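Local atomic coordinates of putative hyaluronoglucosaminidase (Clostridium perfringens, PDB entry 6PWI), a protein that probably hydrolyses terminal N-acetylhexosamine residues from glycans as a secreted, cell-wall-anchored glycoside hydrolase of family 84. Residues M311-E315 / T353-I358; F473-M477 / W549-L553. One frame throughout, in Å; residues are numbered along the deposited sequence.

Contact 1 (M311-E315 / T353-I358)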
# COMPACT_ATOMS: atom_id res chain seq x y z
N MET A 311 14.83 5.37 24.66
CA MET A 311 13.65 6.00 24.10
C MET A 311 13.24 7.21 24.93
O MET A 311 12.68 8.17 24.40
CB MET A 311 12.47 5.01 23.99
CG MET A 311 12.70 3.88 22.98
SD MET A 311 13.29 4.38 21.32
CE MET A 311 11.92 5.37 20.73
N GLU A 312 13.55 7.17 26.23
CA GLU A 312 13.28 8.27 27.14
C GLU A 312 14.15 9.46 26.75
O GLU A 312 13.68 10.60 26.76
CB GLU A 312 13.50 7.87 28.60
CG GLU A 312 12.23 7.44 29.31
CD GLU A 312 12.40 6.56 30.54
OE1 GLU A 312 13.54 6.11 30.81
OE2 GLU A 312 11.39 6.30 31.22
N ASP A 313 15.41 9.17 26.39
CA ASP A 313 16.39 10.19 26.02
C ASP A 313 16.09 10.74 24.63
O ASP A 313 16.31 11.93 24.38
CB ASP A 313 17.82 9.70 26.21
CG ASP A 313 18.29 9.71 27.66
OD1 ASP A 313 17.78 10.54 28.43
OD2 ASP A 313 19.16 8.89 28.01
N LEU A 314 15.59 9.89 23.73
CA LEU A 314 15.27 10.32 22.37
C LEU A 314 14.00 11.17 22.38
O LEU A 314 13.86 12.05 21.54
CB LEU A 314 15.12 9.10 21.45
CG LEU A 314 16.40 8.31 21.20
CD1 LEU A 314 16.15 7.17 20.23
CD2 LEU A 314 17.51 9.21 20.67
N GLU A 315 13.10 10.90 23.33
CA GLU A 315 11.86 11.64 23.43
C GLU A 315 12.15 13.08 23.85
O GLU A 315 11.51 14.01 23.35
CB GLU A 315 10.87 10.93 24.35
CG GLU A 315 9.54 11.66 24.52
CD GLU A 315 8.60 11.68 23.32
OE1 GLU A 315 8.93 11.09 22.27
OE2 GLU A 315 7.51 12.29 23.44
N THR A 353 6.40 0.69 29.38
CA THR A 353 6.67 1.79 30.30
C THR A 353 7.43 2.91 29.60
O THR A 353 7.71 3.93 30.22
CB THR A 353 7.41 1.35 31.57
OG1 THR A 353 8.75 1.01 31.21
CG2 THR A 353 6.73 0.21 32.29
N MET A 354 7.77 2.75 28.31
CA MET A 354 8.39 3.83 27.57
C MET A 354 7.36 4.94 27.30
O MET A 354 6.17 4.71 27.47
CB MET A 354 9.07 3.35 26.29
CG MET A 354 8.13 2.94 25.17
SD MET A 354 9.06 2.46 23.69
CE MET A 354 10.03 1.09 24.31
N PRO A 355 7.78 6.18 26.97
CA PRO A 355 6.85 7.31 26.85
C PRO A 355 5.61 6.96 26.02
O PRO A 355 5.72 6.29 25.00
CB PRO A 355 7.68 8.37 26.13
CG PRO A 355 9.08 8.10 26.62
CD PRO A 355 9.17 6.60 26.73
N GLU A 356 4.46 7.47 26.48
CA GLU A 356 3.13 7.17 25.98
C GLU A 356 2.97 7.49 24.49
O GLU A 356 2.10 6.94 23.83
CB GLU A 356 2.12 8.03 26.74
CG GLU A 356 1.48 7.35 27.93
CD GLU A 356 0.21 8.07 28.37
OE1 GLU A 356 0.33 9.16 28.98
OE2 GLU A 356 -0.90 7.56 28.07
N THR A 357 3.81 8.39 23.97
CA THR A 357 3.63 8.91 22.62
C THR A 357 4.15 7.93 21.57
O THR A 357 3.82 8.06 20.39
CB THR A 357 4.35 10.26 22.45
OG1 THR A 357 5.72 10.05 22.80
CG2 THR A 357 3.73 11.37 23.26
N ILE A 358 4.99 6.98 21.99
CA ILE A 358 5.68 6.10 21.06
C ILE A 358 4.70 5.03 20.55
O ILE A 358 3.99 4.42 21.34
CB ILE A 358 6.94 5.50 21.70
CG1 ILE A 358 7.95 6.60 22.05
CG2 ILE A 358 7.55 4.43 20.81
CD1 ILE A 358 9.02 6.18 23.03
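Met311 and Glu315, one turn apart on a helix, face the loop 353-358, where Met354, Pro355, Thr357 and Ile358 receive them. The apolar part is carried mainly by Met311. Its chain, bent at chi2 and again at chi3, curls back so that CB and CE both lie against CD1 of Ile358; the Met311 CB to Ile358 CD1 distance is 3.8 Å. On Met311 CG the neighbour is the thioether of Met354, with SD 4.0 Å away. Pro355 presents its ring to the helix where the backbones come closest, the CA atoms of Glu312 and Pro355 being 6.5 Å apart. Pro355 CG reaches CB of Glu315 at 4.0 Å, the two side chains running past each other in opposite directions, while Glu312 crosses the ring nearly at a right angle, its CG 4.1 Å from Pro355 CD.

One hydrogen bond joins the segments: Thr357 OG1 donates to Glu315 OE2 at 2.9 Å, approaching from above the carboxylate plane, 56° out of it. Glu315 sends CG anti to its backbone N (chi1 179°) and then bends at chi2, which carries the carboxylate past the proline to the hydroxyl. The same OE2 forms a salt bridge with Arg318, so this oxygen of the buried Glu315 is gripped twice and its negative charge probably stabilised.

Pro355 to Ile358 form a type I beta turn, closed by Ile358 N to Pro355 O at 3.2 Å. Arg385 hydrogen-bonds the carbonyls of Met354, Pro355 and Ile358. The contact packs helix 304-321 of the (beta/alpha)8 barrel against the loop between helix 346-351 and strand 359-362, with Phe329 of strand 328-330 touching Met311, Met354 and Ile358.

Contact 2 (F473-M477 / W549-L553)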
# COMPACT_ATOMS: atom_id res chain seq x y z
N PHE A 473 -4.06 -10.36 -14.75
CA PHE A 473 -2.88 -10.96 -14.13
C PHE A 473 -3.08 -11.14 -12.62
O PHE A 473 -2.65 -12.15 -12.06
CB PHE A 473 -1.60 -10.17 -14.38
CG PHE A 473 -1.29 -9.85 -15.82
CD1 PHE A 473 -1.72 -10.68 -16.85
CD2 PHE A 473 -0.53 -8.74 -16.15
CE1 PHE A 473 -1.43 -10.38 -18.17
CE2 PHE A 473 -0.24 -8.44 -17.47
CZ PHE A 473 -0.69 -9.26 -18.48
N ALA A 474 -3.71 -10.14 -11.97
CA ALA A 474 -3.80 -10.14 -10.52
C ALA A 474 -4.73 -11.25 -10.05
O ALA A 474 -4.54 -11.79 -8.96
CB ALA A 474 -4.24 -8.79 -10.02
N LYS A 475 -5.71 -11.59 -10.90
CA LYS A 475 -6.65 -12.68 -10.65
C LYS A 475 -5.93 -14.01 -10.44
O LYS A 475 -6.45 -14.86 -9.73
CB LYS A 475 -7.64 -12.81 -11.81
CG LYS A 475 -8.83 -11.87 -11.75
CD LYS A 475 -9.52 -11.73 -13.09
CE LYS A 475 -10.80 -10.93 -13.01
NZ LYS A 475 -11.30 -10.61 -14.37
N HIS A 476 -4.76 -14.18 -11.07
CA HIS A 476 -4.09 -15.48 -11.15
C HIS A 476 -2.72 -15.44 -10.47
O HIS A 476 -1.94 -16.40 -10.57
CB HIS A 476 -3.98 -15.95 -12.60
CG HIS A 476 -5.30 -15.98 -13.29
ND1 HIS A 476 -6.30 -16.85 -12.91
CD2 HIS A 476 -5.80 -15.23 -14.30
CE1 HIS A 476 -7.37 -16.64 -13.66
NE2 HIS A 476 -7.08 -15.64 -14.52
N MET A 477 -2.44 -14.34 -9.76
CA MET A 477 -1.17 -14.21 -9.09
C MET A 477 -1.39 -13.65 -7.69
O MET A 477 -1.33 -12.44 -7.50
CB MET A 477 -0.23 -13.30 -9.89
CG MET A 477 0.02 -13.76 -11.31
SD MET A 477 1.12 -12.64 -12.19
CE MET A 477 0.89 -13.16 -13.89
N TRP A 549 6.59 -13.16 -15.15
CA TRP A 549 5.33 -13.72 -14.69
C TRP A 549 4.31 -13.75 -15.83
O TRP A 549 3.55 -14.70 -15.95
CB TRP A 549 4.80 -12.97 -13.47
CG TRP A 549 5.50 -13.37 -12.21
CD1 TRP A 549 5.15 -14.38 -11.36
CD2 TRP A 549 6.69 -12.78 -11.65
NE1 TRP A 549 6.02 -14.46 -10.31
CE2 TRP A 549 6.98 -13.49 -10.46
CE3 TRP A 549 7.53 -11.73 -12.02
CZ2 TRP A 549 8.08 -13.18 -9.65
CZ3 TRP A 549 8.61 -11.41 -11.23
CH2 TRP A 549 8.88 -12.13 -10.06
N VAL A 550 4.33 -12.71 -16.67
CA VAL A 550 3.41 -12.65 -17.79
C VAL A 550 3.82 -13.72 -18.80
O VAL A 550 2.96 -14.35 -19.42
CB VAL A 550 3.35 -11.23 -18.39
CG1 VAL A 550 2.45 -11.15 -19.61
CG2 VAL A 550 2.92 -10.22 -17.34
N ASP A 551 5.14 -13.93 -18.94
CA ASP A 551 5.68 -14.94 -19.84
C ASP A 551 5.24 -16.33 -19.39
O ASP A 551 4.83 -17.16 -20.20
CB ASP A 551 7.21 -14.83 -19.94
CG ASP A 551 7.71 -13.62 -20.71
OD1 ASP A 551 6.94 -13.08 -21.54
OD2 ASP A 551 8.87 -13.21 -20.48
N SER A 552 5.31 -16.57 -18.08
CA SER A 552 4.93 -17.85 -17.53
C SER A 552 3.43 -18.07 -17.72
O SER A 552 3.00 -19.14 -18.14
CB SER A 552 5.35 -17.96 -16.09
OG SER A 552 5.10 -19.27 -15.60
N LEU A 553 2.64 -17.02 -17.46
CA LEU A 553 1.19 -17.11 -17.57
C LEU A 553 0.76 -17.31 -19.02
O LEU A 553 -0.21 -18.01 -19.28
CB LEU A 553 0.54 -15.87 -16.96
CG LEU A 553 -0.98 -15.86 -17.00
CD1 LEU A 553 -1.56 -16.96 -16.12
CD2 LEU A 553 -1.53 -14.50 -16.58
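Met477 places CG anti to its carbonyl carbon (chi1 -58°) and runs extended beyond it, which carries SD and CE across to helix 540-572 between Trp549 and Leu553. Leu553 holds CG anti to its backbone N (chi1 -179°), which lays CD2 against both Phe473 CD1 and Met477 CE. The methyl CE of Met477 meets helix 540-572 at two places: it lies 3.7 Å from the carbonyl O of Trp549 and 3.9 Å from Leu553 CD2. Its sulfur rests 3.9 Å from Trp549 CB and stands obliquely to the indole in a Met-aromatic contact, 5.2 Å from the centroid of the five-membered ring.

Phe473, four residues earlier, receives Val550 on one face of its ring. Val550 CG2 makes a CH-pi contact there, 4.0 Å from the centroid and 24° off the normal, set toward the CE2 side; CG1, the other branch, touches CZ at the ring's far end. Leu553 CD2 approaches CD1 of the same ring obliquely at 3.8 Å, while its CD1 branch is a looser neighbour of His476 CB.

The contact is carried by apolar side-chain groups, without a hydrogen bond between the segments, where helix 467-475, which follows the (beta/alpha)8 barrel, meets the helical region later in the chain. Both sides have further neighbours: Phe533 stacks edge-to-face on Phe473, and Thr530 of the same helix 513-536 touches both Phe473 and Val550. The polar ends of the two heteroaromatic side chains are directed elsewhere. Trp549 NE1 bonds the carbonyl of Lys401, and His476 ND1 bonds the hydroxyl of Ser492. Leu613 of helix 613-623 touches both His476 and Leu553.

This piece of a larger protein holds a mixed-sheet domain, an eight-stranded barrel and a helical region, in that order from the N terminus. Contact 1 closes a loop of 37 residues in the barrel, holding strand 328-330 and helix 346-351 between helix 304-321 and the approach to strand 359-362. The chain then completes the barrel before contact 2 opens on helix 467-475. That second loop, 71 residues long and rich in helix, returns along helix 540-572. The two loops follow in series, neither nesting nor crossing. Their centres lie 46 Å apart: contact 1 ties an outer helix of the barrel to the loop leading into its sixth strand, contact 2 joins the helix 467-475 that follows the barrel to the helical region.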